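Local coordinates for galacto-N-biose/lacto-N-biose I transporter substrate-binding protein (Bifidobacterium longum, PDB 2Z8F), which binds galacto-N-biose, lacto-N-biose and lacto-N-tetraose as the solute-binding protein of an ABC transporter, probably handing them over for uptake, at residues A[175-178]-A[179-182]; A[204-207]-A[208-211]; A[248-251]-A[252-255]; A[371-374]-A[375-378]; A[395-398]-A[399-403]. One frame throughout, in Å; residues are numbered along the deposited sequence.

Contact 1: residues A[175-178]-A[179-182]; sequences PDEA and GNMI. With GAL (beta-D-galactopyranose), chain C; NAG (2-acetamido-2-deoxy-beta-D-glucopyranose), chain B.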
loop_
_atom_site.group_PDB
_atom_site.type_symbol
_atom_site.label_atom_id
_atom_site.label_comp_id
_atom_site.label_asym_id
_atom_site.label_seq_id
_atom_site.Cartn_x
_atom_site.Cartn_y
_atom_site.Cartn_z
ATOM N N PRO A 175 -13.377 5.829 -3.540
ATOM C CA PRO A 175 -13.192 5.752 -4.982
ATOM C C PRO A 175 -11.793 6.120 -5.463
ATOM O O PRO A 175 -11.364 5.608 -6.493
ATOM C CB PRO A 175 -14.252 6.730 -5.538
ATOM C CG PRO A 175 -14.648 7.573 -4.403
ATOM C CD PRO A 175 -14.380 6.843 -3.143
ATOM N N ASP A 176 -11.089 7.001 -4.740
ATOM C CA ASP A 176 -9.716 7.395 -5.083
ATOM C C ASP A 176 -8.651 6.358 -4.672
ATOM O O ASP A 176 -7.456 6.578 -4.875
ATOM C CB ASP A 176 -9.345 8.764 -4.472
ATOM C CG ASP A 176 -9.489 8.816 -2.948
ATOM O OD1 ASP A 176 -10.176 7.963 -2.349
ATOM O OD2 ASP A 176 -8.918 9.746 -2.314
ATOM N N GLU A 177 -9.108 5.231 -4.114
ATOM C CA GLU A 177 -8.222 4.140 -3.705
ATOM C C GLU A 177 -8.683 2.839 -4.306
ATOM O O GLU A 177 -8.174 1.777 -3.930
ATOM C CB GLU A 177 -8.145 4.016 -2.177
ATOM C CG GLU A 177 -7.238 5.125 -1.567
ATOM C CD GLU A 177 -5.753 4.919 -1.925
ATOM O OE1 GLU A 177 -5.347 3.765 -2.225
ATOM O OE2 GLU A 177 -4.986 5.907 -1.901
ATOM N N ALA A 178 -9.629 2.894 -5.243
ATOM C CA ALA A 178 -10.112 1.613 -5.829
ATOM C C ALA A 178 -8.961 0.807 -6.455
ATOM O O ALA A 178 -8.878 -0.427 -6.290
ATOM C CB ALA A 178 -11.205 1.862 -6.878
ATOM N N GLY A 179 -8.058 1.475 -7.154
ATOM C CA GLY A 179 -6.944 0.764 -7.825
ATOM C C GLY A 179 -5.957 0.052 -6.898
ATOM O O GLY A 179 -5.195 -0.817 -7.356
ATOM N N ASN A 180 -5.927 0.463 -5.620
ATOM C CA ASN A 180 -4.971 -0.066 -4.624
ATOM C C ASN A 180 -5.676 -0.924 -3.577
ATOM O O ASN A 180 -5.266 -2.066 -3.313
ATOM C CB ASN A 180 -4.196 1.090 -3.934
ATOM C CG ASN A 180 -3.628 2.069 -4.929
ATOM O OD1 ASN A 180 -3.005 1.673 -5.915
ATOM N ND2 ASN A 180 -3.834 3.372 -4.677
ATOM N N MET A 181 -6.728 -0.366 -2.960
ATOM C CA MET A 181 -7.479 -1.068 -1.919
ATOM C C MET A 181 -8.384 -2.127 -2.513
ATOM O O MET A 181 -8.387 -3.285 -2.058
ATOM C CB MET A 181 -8.288 -0.090 -1.060
ATOM C CG MET A 181 -9.234 -0.755 -0.063
ATOM S SD MET A 181 -10.085 0.469 0.971
ATOM C CE MET A 181 -8.731 1.035 2.027
ATOM N N ILE A 182 -9.189 -1.740 -3.505
ATOM C CA ILE A 182 -10.167 -2.711 -4.055
ATOM C C ILE A 182 -9.487 -3.823 -4.847
ATOM O O ILE A 182 -9.910 -4.996 -4.775
ATOM C CB ILE A 182 -11.357 -1.997 -4.775
ATOM C CG1 ILE A 182 -12.308 -1.462 -3.705
ATOM C CG2 ILE A 182 -12.148 -3.000 -5.617
ATOM C CD1 ILE A 182 -13.439 -0.532 -4.275
HETATM C C1 GAL C . -3.927 7.550 -6.378
HETATM C C2 GAL C . -2.730 6.987 -5.594
HETATM C C3 GAL C . -2.873 7.118 -4.084
HETATM C C4 GAL C . -3.300 8.537 -3.695
HETATM C C5 GAL C . -4.524 8.949 -4.519
HETATM C C6 GAL C . -4.943 10.395 -4.261
HETATM O O2 GAL C . -2.591 5.637 -5.955
HETATM O O3 GAL C . -1.590 6.718 -3.597
HETATM O O4 GAL C . -2.228 9.374 -4.041
HETATM O O5 GAL C . -4.239 8.834 -5.891
HETATM O O6 GAL C . -6.082 10.659 -5.088
HETATM C C1 NAG B . -1.461 6.564 -2.177
HETATM C C2 NAG B . -0.244 5.667 -1.945
HETATM C C3 NAG B . 0.235 5.611 -0.488
HETATM C C4 NAG B . 0.311 7.050 0.097
HETATM C C5 NAG B . -1.044 7.724 -0.146
HETATM C C6 NAG B . -1.129 9.096 0.531
HETATM C C7 NAG B . 0.202 3.735 -3.318
HETATM C C8 NAG B . -0.230 2.349 -3.713
HETATM N N2 NAG B . -0.583 4.315 -2.427
HETATM O O3 NAG B . 1.483 4.944 -0.616
HETATM O O4 NAG B . 0.535 6.967 1.483
HETATM O O5 NAG B . -1.232 7.818 -1.547
HETATM O O6 NAG B . -0.204 9.955 -0.088
HETATM O O7 NAG B . 1.230 4.209 -3.803
#
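The amide of N180 meets the carboxylate of E177 and a sugar hydroxyl at once. N180 ND2 donates to E177 OE1 (2.9 Å, with an N-H...O angle of 167°) and to O2 of the galactose of chain C, also 2.9 Å away, so one nitrogen serves two acceptors. OE1 lies in the amide plane of N180, but the donor stands above the carboxylate plane, the two planes being turned 48° apart. The other oxygen, E177 OE2, comes within 3.3 Å of C3 of the same galactose and accepts from the indole nitrogen of W231, which helps to fix the rotation of the carboxylate. Methyl C8 of the N-acetylglucosamine comes within 3.6 Å of N180 OD1, a van der Waals contact of a methyl with the amide. E177 and N180 line the glycan pocket of a periplasmic-binding-protein fold, and the sugar is held where a loop turns into helix 178-187. In that turn E177 O accepts two backbone donors: M181 N at 2.8 Å, almost in line with the carbonyl, and N180 N from above its plane. With CG beside the backbone N (chi1 -76°) and the chain bent at chi2, E177 folds back over the turn towards N180. Farther out, I182 CD1 rests 4.2 Å from A178 CB, while the D176 carboxylate accepts from the backbone nitrogens of R230 and W231.

Contact 2: residues A[204-207]-A[208-211]; sequences TETD and GSKA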
loop_
_atom_site.group_PDB
_atom_site.type_symbol
_atom_site.label_atom_id
_atom_site.label_comp_id
_atom_site.label_asym_id
_atom_site.label_seq_id
_atom_site.Cartn_x
_atom_site.Cartn_y
_atom_site.Cartn_z
ATOM N N THR A 204 -9.365 -10.087 -14.611
ATOM C CA THR A 204 -9.643 -9.267 -13.434
ATOM C C THR A 204 -11.042 -9.475 -12.901
ATOM O O THR A 204 -11.478 -8.748 -11.990
ATOM C CB THR A 204 -9.466 -7.767 -13.770
ATOM O OG1 THR A 204 -10.459 -7.384 -14.732
ATOM C CG2 THR A 204 -8.115 -7.522 -14.346
ATOM N N GLU A 205 -11.756 -10.471 -13.460
ATOM C CA GLU A 205 -13.135 -10.767 -13.090
ATOM C C GLU A 205 -13.208 -12.132 -12.437
ATOM O O GLU A 205 -13.953 -13.015 -12.852
ATOM C CB GLU A 205 -14.035 -10.669 -14.319
ATOM C CG GLU A 205 -14.134 -9.209 -14.768
ATOM C CD GLU A 205 -14.933 -9.018 -16.017
ATOM O OE1 GLU A 205 -14.366 -9.277 -17.098
ATOM O OE2 GLU A 205 -16.099 -8.568 -15.905
ATOM N N THR A 206 -12.411 -12.282 -11.384
ATOM C CA THR A 206 -12.354 -13.521 -10.623
ATOM C C THR A 206 -13.518 -13.636 -9.656
ATOM O O THR A 206 -14.309 -12.713 -9.473
ATOM C CB THR A 206 -11.087 -13.530 -9.804
ATOM O OG1 THR A 206 -11.145 -12.367 -8.960
ATOM C CG2 THR A 206 -9.824 -13.445 -10.693
ATOM N N ASP A 207 -13.650 -14.796 -8.996
ATOM C CA ASP A 207 -14.651 -14.928 -7.961
ATOM C C ASP A 207 -14.482 -13.894 -6.840
ATOM O O ASP A 207 -15.474 -13.434 -6.307
ATOM C CB ASP A 207 -14.617 -16.334 -7.343
ATOM C CG ASP A 207 -14.934 -17.407 -8.343
ATOM O OD1 ASP A 207 -15.351 -17.057 -9.464
ATOM O OD2 ASP A 207 -14.752 -18.598 -8.006
ATOM N N GLY A 208 -13.236 -13.524 -6.542
ATOM C CA GLY A 208 -12.928 -12.478 -5.546
ATOM C C GLY A 208 -13.372 -11.099 -6.006
ATOM O O GLY A 208 -13.954 -10.325 -5.229
ATOM N N SER A 209 -13.107 -10.782 -7.261
ATOM C CA SER A 209 -13.594 -9.514 -7.824
ATOM C C SER A 209 -15.123 -9.457 -7.734
ATOM O O SER A 209 -15.720 -8.477 -7.302
ATOM C CB SER A 209 -13.111 -9.317 -9.274
ATOM O OG SER A 209 -11.706 -9.204 -9.298
ATOM N N LYS A 210 -15.782 -10.552 -8.114
ATOM C CA LYS A 210 -17.232 -10.583 -8.034
ATOM C C LYS A 210 -17.795 -10.416 -6.613
ATOM O O LYS A 210 -18.756 -9.670 -6.390
ATOM C CB LYS A 210 -17.724 -11.876 -8.694
ATOM C CG LYS A 210 -17.420 -11.890 -10.168
ATOM C CD LYS A 210 -17.913 -13.206 -10.789
ATOM C CE LYS A 210 -17.374 -13.371 -12.203
ATOM N NZ LYS A 210 -18.184 -12.613 -13.198
ATOM N N ALA A 211 -17.151 -11.060 -5.633
ATOM C CA ALA A 211 -17.605 -11.026 -4.257
ATOM C C ALA A 211 -17.368 -9.626 -3.691
ATOM O O ALA A 211 -18.199 -9.104 -2.961
ATOM C CB ALA A 211 -16.847 -12.079 -3.443
#
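T206 and S209 approach to 5.0 Å between their CA atoms where an extended backbone (T206 psi 173°) gives way to the first turn of helix 207-221. The turn is closed by two main-chain bonds: K210 N donates to T206 O at 2.9 Å, and A211 N to D207 O at 3.0 Å. T206 holds the N-cap position. Its hydroxyl oxygen, OG1, accepts from S209 N at 3.0 Å with an N-H...O angle of 167°, a nearly straight capping bond that satisfies a first-turn amide that has no i-4 carbonyl of the helix to bond to. The torsion explains the reach: OG1 sits between the backbone N and the carbonyl carbon (chi1 59°), which turns it over the start of the helix. S209 answers from the helix side. Its CB points back at the preceding loop, and OG donates to T204 O at 2.7 Å, coming from above the carbonyl plane, so that S209 is tied to the loop by both its backbone nitrogen and its hydroxyl. K210 runs alongside the chain it follows, with CG 3.3 Å from T206 O and CE 3.5 Å from E205 O; these are methylene contacts, and its NZ stays 5.3 Å from E205 OE2, too far for a salt bridge. The capped end is wedged between its neighbours: W192 touches the T206 and S209 side chains, T204 OG1 bonds to F392 O, and helix 389-405 packs against T204, E205 and S209 where the loop leaves strand 199-202.

Contact 3: residues A[248-251]-A[252-255]; sequences VAAA and WEAP. With GAL (beta-D-galactopyranose), chain D.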
loop_
_atom_site.group_PDB
_atom_site.type_symbol
_atom_site.label_atom_id
_atom_site.label_comp_id
_atom_site.label_asym_id
_atom_site.label_seq_id
_atom_site.Cartn_x
_atom_site.Cartn_y
_atom_site.Cartn_z
ATOM N N VAL A 248 -12.082 -0.663 6.223
ATOM C CA VAL A 248 -10.875 -1.297 5.736
ATOM C C VAL A 248 -9.781 -0.231 5.671
ATOM O O VAL A 248 -10.047 0.941 5.376
ATOM C CB VAL A 248 -11.084 -1.895 4.336
ATOM C CG1 VAL A 248 -9.777 -2.391 3.722
ATOM C CG2 VAL A 248 -12.152 -3.004 4.382
ATOM N N ALA A 249 -8.565 -0.642 5.988
ATOM C CA ALA A 249 -7.411 0.235 5.880
ATOM C C ALA A 249 -6.175 -0.578 5.569
ATOM O O ALA A 249 -6.069 -1.708 6.044
ATOM C CB ALA A 249 -7.223 0.988 7.215
ATOM N N ALA A 250 -5.256 -0.015 4.786
ATOM C CA ALA A 250 -3.903 -0.592 4.667
ATOM C C ALA A 250 -3.186 -0.418 6.011
ATOM O O ALA A 250 -3.386 0.581 6.683
ATOM C CB ALA A 250 -3.113 0.070 3.527
ATOM N N ALA A 251 -2.385 -1.396 6.425
ATOM C CA ALA A 251 -1.730 -1.318 7.744
ATOM C C ALA A 251 -0.900 -0.017 7.933
ATOM O O ALA A 251 -0.870 0.544 9.053
ATOM C CB ALA A 251 -0.864 -2.585 8.027
ATOM N N TRP A 252 -0.301 0.490 6.852
ATOM C CA TRP A 252 0.545 1.709 6.938
ATOM C C TRP A 252 -0.292 2.970 7.192
ATOM O O TRP A 252 0.281 4.064 7.453
ATOM C CB TRP A 252 1.495 1.885 5.728
ATOM C CG TRP A 252 0.827 1.647 4.395
ATOM C CD1 TRP A 252 0.935 0.515 3.624
ATOM C CD2 TRP A 252 -0.053 2.531 3.692
ATOM N NE1 TRP A 252 0.160 0.636 2.484
ATOM C CE2 TRP A 252 -0.460 1.862 2.503
ATOM C CE3 TRP A 252 -0.568 3.829 3.960
ATOM C CZ2 TRP A 252 -1.339 2.441 1.572
ATOM C CZ3 TRP A 252 -1.444 4.402 3.030
ATOM C CH2 TRP A 252 -1.819 3.712 1.846
ATOM N N GLU A 253 -1.619 2.845 7.134
ATOM C CA GLU A 253 -2.506 3.975 7.474
ATOM C C GLU A 253 -2.521 4.359 8.951
ATOM O O GLU A 253 -3.048 5.426 9.284
ATOM C CB GLU A 253 -3.965 3.740 7.012
ATOM C CG GLU A 253 -4.122 3.710 5.495
ATOM C CD GLU A 253 -5.585 3.632 5.093
ATOM O OE1 GLU A 253 -6.393 4.467 5.561
ATOM O OE2 GLU A 253 -5.939 2.705 4.313
ATOM N N ALA A 254 -1.985 3.533 9.849
ATOM C CA ALA A 254 -2.305 3.712 11.265
ATOM C C ALA A 254 -2.008 5.139 11.758
ATOM O O ALA A 254 -2.920 5.790 12.269
ATOM C CB ALA A 254 -1.608 2.651 12.141
ATOM N N PRO A 255 -0.761 5.607 11.610
ATOM C CA PRO A 255 -0.508 6.962 12.154
ATOM C C PRO A 255 -1.218 8.049 11.364
ATOM O O PRO A 255 -1.577 9.105 11.918
ATOM C CB PRO A 255 1.000 7.118 12.010
ATOM C CG PRO A 255 1.374 6.207 10.845
ATOM C CD PRO A 255 0.449 5.017 10.999
HETATM C C1 GAL D . 1.908 4.229 0.557
HETATM C C2 GAL D . 2.903 3.167 0.098
HETATM C C3 GAL D . 3.494 2.483 1.320
HETATM C C4 GAL D . 4.103 3.526 2.277
HETATM C C5 GAL D . 3.054 4.576 2.652
HETATM C C6 GAL D . 3.627 5.714 3.496
HETATM O O2 GAL D . 2.207 2.198 -0.673
HETATM O O3 GAL D . 4.456 1.566 0.871
HETATM O O4 GAL D . 5.200 4.082 1.606
HETATM O O5 GAL D . 2.518 5.160 1.469
HETATM O O6 GAL D . 2.564 6.459 4.056
HETATM O O HOH W 1 -9.004 3.595 5.227
#
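E253 OE2 takes the backbone hydrogen of A250, with N and OE2 2.8 Å apart; the donor stands above the carboxylate plane, 42° out of it. E253 N donates in return to A250 O at 2.9 Å, joining the pair through both side chain and backbone. Extended beyond CG, the E253 side chain doubles back along strand 246-250, where OE1 accepts from a water that also donates to V248 O, and is salt-bridged to R230 NE. A250 CB in turn lies beneath the indole of W252, 3.7 Å from the centroid of its five-membered ring and over the face, a CH-pi contact. Over the opposite face lies the galactose of chain D, its C1 3.8 Å from W252 CZ2, in the sugar-on-aromatic arrangement common in carbohydrate-binding proteins. The ring's NE1 donates to D287 O, which helps fix its rotation. Replacing W252 by an alanine would probably cost the galactose its apolar platform, leaving A250 CB uncovered and D287 O without this donor. The chemistry divides the labour: the buried E253 carboxylate, probably kept charged by R230, ties strand 246-250 to the turn before helix 254-261, while the indole offers the sugar a flat apolar surface.

Contact 4: residues A[371-374]-A[375-378]; sequences AAKM and NETA. With BGC (beta-D-glucopyranose), chain E.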
loop_
_atom_site.group_PDB
_atom_site.type_symbol
_atom_site.label_atom_id
_atom_site.label_comp_id
_atom_site.label_asym_id
_atom_site.label_seq_id
_atom_site.Cartn_x
_atom_site.Cartn_y
_atom_site.Cartn_z
ATOM N N ALA A 371 -5.138 1.013 -12.429
ATOM C CA ALA A 371 -5.564 1.671 -11.213
ATOM C C ALA A 371 -6.286 2.997 -11.504
ATOM O O ALA A 371 -7.310 3.298 -10.875
ATOM C CB ALA A 371 -4.354 1.876 -10.305
ATOM N N ALA A 372 -5.774 3.751 -12.477
ATOM C CA ALA A 372 -6.404 5.006 -12.891
ATOM C C ALA A 372 -7.842 4.765 -13.367
ATOM O O ALA A 372 -8.779 5.456 -12.932
ATOM C CB ALA A 372 -5.568 5.692 -13.970
ATOM N N LYS A 373 -8.022 3.746 -14.210
ATOM C CA LYS A 373 -9.352 3.407 -14.750
ATOM C C LYS A 373 -10.264 2.920 -13.640
ATOM O O LYS A 373 -11.433 3.294 -13.585
ATOM C CB LYS A 373 -9.267 2.326 -15.843
ATOM C CG LYS A 373 -10.629 2.095 -16.523
ATOM C CD LYS A 373 -10.914 3.289 -17.417
ATOM C CE LYS A 373 -12.343 3.392 -17.811
ATOM N NZ LYS A 373 -12.432 4.569 -18.723
ATOM N N MET A 374 -9.725 2.077 -12.747
ATOM C CA MET A 374 -10.493 1.598 -11.602
ATOM C C MET A 374 -11.050 2.726 -10.745
ATOM O O MET A 374 -12.215 2.704 -10.367
ATOM C CB MET A 374 -9.670 0.600 -10.756
ATOM C CG MET A 374 -9.448 -0.755 -11.473
ATOM S SD MET A 374 -8.459 -1.836 -10.401
ATOM C CE MET A 374 -9.571 -2.186 -9.122
ATOM N N ASN A 375 -10.223 3.741 -10.486
ATOM C CA ASN A 375 -10.658 4.889 -9.704
ATOM C C ASN A 375 -11.754 5.702 -10.416
ATOM O O ASN A 375 -12.718 6.122 -9.790
ATOM C CB ASN A 375 -9.474 5.807 -9.444
ATOM C CG ASN A 375 -8.536 5.290 -8.343
ATOM O OD1 ASN A 375 -8.620 4.131 -7.895
ATOM N ND2 ASN A 375 -7.658 6.185 -7.875
ATOM N N GLU A 376 -11.581 5.922 -11.706
ATOM C CA GLU A 376 -12.565 6.647 -12.501
ATOM C C GLU A 376 -13.903 5.924 -12.473
ATOM O O GLU A 376 -14.947 6.516 -12.214
ATOM C CB GLU A 376 -12.062 6.735 -13.917
ATOM C CG GLU A 376 -12.935 7.590 -14.836
ATOM C CD GLU A 376 -12.425 7.537 -16.244
ATOM O OE1 GLU A 376 -12.775 6.594 -16.970
ATOM O OE2 GLU A 376 -11.667 8.444 -16.633
ATOM N N THR A 377 -13.875 4.622 -12.731
ATOM C CA THR A 377 -15.107 3.852 -12.714
ATOM C C THR A 377 -15.714 3.734 -11.303
ATOM O O THR A 377 -16.941 3.812 -11.146
ATOM C CB THR A 377 -14.873 2.500 -13.425
ATOM O OG1 THR A 377 -14.407 2.769 -14.757
ATOM C CG2 THR A 377 -16.144 1.651 -13.457
ATOM N N ALA A 378 -14.851 3.609 -10.280
ATOM C CA ALA A 378 -15.296 3.510 -8.898
ATOM C C ALA A 378 -16.112 4.756 -8.525
ATOM O O ALA A 378 -17.104 4.660 -7.839
ATOM C CB ALA A 378 -14.124 3.345 -7.934
HETATM C C2 BGC E . -5.591 9.450 -10.262
HETATM C C3 BGC E . -4.785 9.247 -8.978
HETATM C C4 BGC E . -4.448 7.756 -8.729
HETATM C C5 BGC E . -3.901 7.135 -10.024
HETATM C C6 BGC E . -3.583 5.637 -9.963
HETATM C C1 BGC E . -4.934 8.734 -11.424
HETATM O O1 BGC E . -5.782 8.898 -12.539
HETATM O O2 BGC E . -5.692 10.832 -10.574
HETATM O O3 BGC E . -5.548 9.787 -7.923
HETATM O O4 BGC E . -3.452 7.632 -7.718
HETATM O O5 BGC E . -4.799 7.348 -11.109
HETATM O O6 BGC E . -2.676 5.346 -11.022
#
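Helix 367-380 lines the reducing-end side of the glycan pocket, and residues 371-374 and 375-378 follow one another along it. Away from the sugar, beside helix 389-405, K373 NZ forms a salt bridge with E376 OE1, 2.7 Å away, three residues on. The ammonium arrives nearly in line with the C-O bond of that oxygen. K373 leaves the backbone with CG opposite the N (chi1 -173°) and bends at chi2, which carries its end over to E376, whose own chain is extended. On its way K373 CE passes 3.7 Å from T377 OG1, a hydroxyl that bonds to D394 of helix 389-405. A leucine in place of K373 would probably leave the E376 carboxylate without its charged mate and free to turn. The backbone is regular alpha-helix, T377 N donating to K373 O at 2.9 Å with an N-H...O angle of 172°. On the sugar side the helix presents small residues to the glucose: A372 CB approaches its O5 to 3.4 Å, and A371 CB its C6 to 3.9 Å. N375 lies next to them, ND2 being 3.7 Å from C4 of the glucose, and its amide is held by G179 N, which donates to OD1, and by a weak bond from ND2 to D176 O.

Contact 5: residues A[395-398]-A[399-403]; sequences AQTT and SVDTL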
loop_
_atom_site.group_PDB
_atom_site.type_symbol
_atom_site.label_atom_id
_atom_site.label_comp_id
_atom_site.label_asym_id
_atom_site.label_seq_id
_atom_site.Cartn_x
_atom_site.Cartn_y
_atom_site.Cartn_z
ATOM N N ALA A 395 -11.320 -2.709 -15.608
ATOM C CA ALA A 395 -9.957 -3.113 -15.341
ATOM C C ALA A 395 -9.483 -4.181 -16.360
ATOM O O ALA A 395 -8.341 -4.149 -16.812
ATOM C CB ALA A 395 -9.814 -3.627 -13.897
ATOM N N GLN A 396 -10.360 -5.135 -16.676
ATOM C CA GLN A 396 -10.003 -6.187 -17.642
ATOM C C GLN A 396 -9.566 -5.592 -18.982
ATOM O O GLN A 396 -8.480 -5.885 -19.502
ATOM C CB GLN A 396 -11.186 -7.143 -17.845
ATOM C CG GLN A 396 -10.958 -8.186 -18.951
ATOM C CD GLN A 396 -9.973 -9.259 -18.573
ATOM O OE1 GLN A 396 -9.731 -9.521 -17.390
ATOM N NE2 GLN A 396 -9.370 -9.881 -19.578
ATOM N N THR A 397 -10.435 -4.750 -19.534
ATOM C CA THR A 397 -10.175 -4.117 -20.801
ATOM C C THR A 397 -8.953 -3.188 -20.773
ATOM O O THR A 397 -8.114 -3.234 -21.674
ATOM C CB THR A 397 -11.435 -3.361 -21.240
ATOM O OG1 THR A 397 -12.550 -4.273 -21.211
ATOM C CG2 THR A 397 -11.242 -2.922 -22.621
ATOM N N THR A 398 -8.840 -2.349 -19.745
ATOM C CA THR A 398 -7.663 -1.486 -19.626
ATOM C C THR A 398 -6.332 -2.252 -19.431
ATOM O O THR A 398 -5.272 -1.859 -19.949
ATOM C CB THR A 398 -7.870 -0.435 -18.524
ATOM O OG1 THR A 398 -9.014 0.358 -18.874
ATOM C CG2 THR A 398 -6.658 0.482 -18.421
ATOM N N SER A 399 -6.395 -3.369 -18.719
ATOM C CA SER A 399 -5.230 -4.222 -18.522
ATOM C C SER A 399 -4.741 -4.763 -19.867
ATOM O O SER A 399 -3.570 -4.618 -20.215
ATOM C CB SER A 399 -5.568 -5.401 -17.602
ATOM O OG SER A 399 -5.867 -4.996 -16.271
ATOM N N VAL A 400 -5.650 -5.397 -20.622
ATOM C CA VAL A 400 -5.275 -5.904 -21.931
ATOM C C VAL A 400 -4.744 -4.792 -22.862
ATOM O O VAL A 400 -3.678 -4.943 -23.485
ATOM C CB VAL A 400 -6.455 -6.658 -22.567
ATOM C CG1 VAL A 400 -6.093 -7.038 -23.982
ATOM C CG2 VAL A 400 -6.815 -7.905 -21.707
ATOM N N ASP A 401 -5.437 -3.654 -22.913
ATOM C CA ASP A 401 -5.026 -2.544 -23.774
ATOM C C ASP A 401 -3.642 -2.026 -23.394
ATOM O O ASP A 401 -2.811 -1.720 -24.244
ATOM C CB ASP A 401 -6.041 -1.392 -23.697
ATOM C CG ASP A 401 -7.398 -1.746 -24.302
ATOM O OD1 ASP A 401 -7.514 -2.832 -24.893
ATOM O OD2 ASP A 401 -8.338 -0.934 -24.139
ATOM N N THR A 402 -3.403 -1.926 -22.094
ATOM C CA THR A 402 -2.152 -1.356 -21.607
ATOM C C THR A 402 -0.964 -2.273 -21.948
ATOM O O THR A 402 0.066 -1.806 -22.393
ATOM C CB THR A 402 -2.249 -1.039 -20.100
ATOM O OG1 THR A 402 -3.315 -0.095 -19.874
ATOM C CG2 THR A 402 -0.928 -0.453 -19.568
ATOM N N LEU A 403 -1.136 -3.583 -21.772
ATOM C CA LEU A 403 -0.097 -4.550 -22.130
ATOM C C LEU A 403 0.241 -4.432 -23.620
ATOM O O LEU A 403 1.411 -4.367 -23.992
ATOM C CB LEU A 403 -0.575 -5.975 -21.808
ATOM C CG LEU A 403 -0.568 -6.325 -20.313
ATOM C CD1 LEU A 403 -1.325 -7.624 -20.052
ATOM C CD2 LEU A 403 0.877 -6.435 -19.800
HETATM O O HOH W 2 -8.394 0.902 -22.116
#
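T398 and S399 lose the most surface to this contact: S399 supplies two donors to one carbonyl, and T398 offers a carbonyl that accepts two. S399 sends both its backbone N and its OG to A395 O, at 2.8 and 2.7 Å, and the two donors arrive from opposite faces of the carbonyl plane. The hydroxyl can do so because OG stands beside the backbone N (chi1 -66°), turned back along the helix; OG also bonds to the hydroxyl of Y193. Three residues on, the pattern recurs: T402 N reaches T398 O at 2.8 Å and T402 OG1 at 2.6 Å, again from opposite faces, while T402 OG1 lies 3.7 Å from T398 CG2. A water donates to D401 OD2 at 2.7 Å and makes a weak bond with T398 OG1. T397 and D401 run side by side, CG2 of the first 3.8 Å from OD2 of the second. V400 CG2 rests 3.9 Å from Q396 NE2, which bonds to V202 O, while Q396 OE1 accepts from T204 N. Serine and threonine hydroxyls that share the i-4 carbonyl with their own backbone N are a familiar feature of alpha-helices, here in helix 389-405, which packs against helix 367-380 and strand 199-202.

Overall arrangement
Contacts 1, 3 and 4 line the glycan pocket, while contacts 2 and 5 lie farther from the sugar, contact 5 packed against contact 4 and contact 2 joined to contact 5. Contacts 1 and 4 have centres about 7 Å apart and are joined through G179 and the N375 side chain. Contact 3, about 14 Å from contact 1 between centres, faces the other end of the tetrasaccharide and meets contact 1 where M181 CE packs 3.6 Å from V248 O. Contact 5 meets contact 4 through K373 CG against T398 OG1, at 3.3 Å, and reaches contact 2 where Q396 meets T204. Contacts 3 and 5 do not touch, their centres being about 29 Å apart.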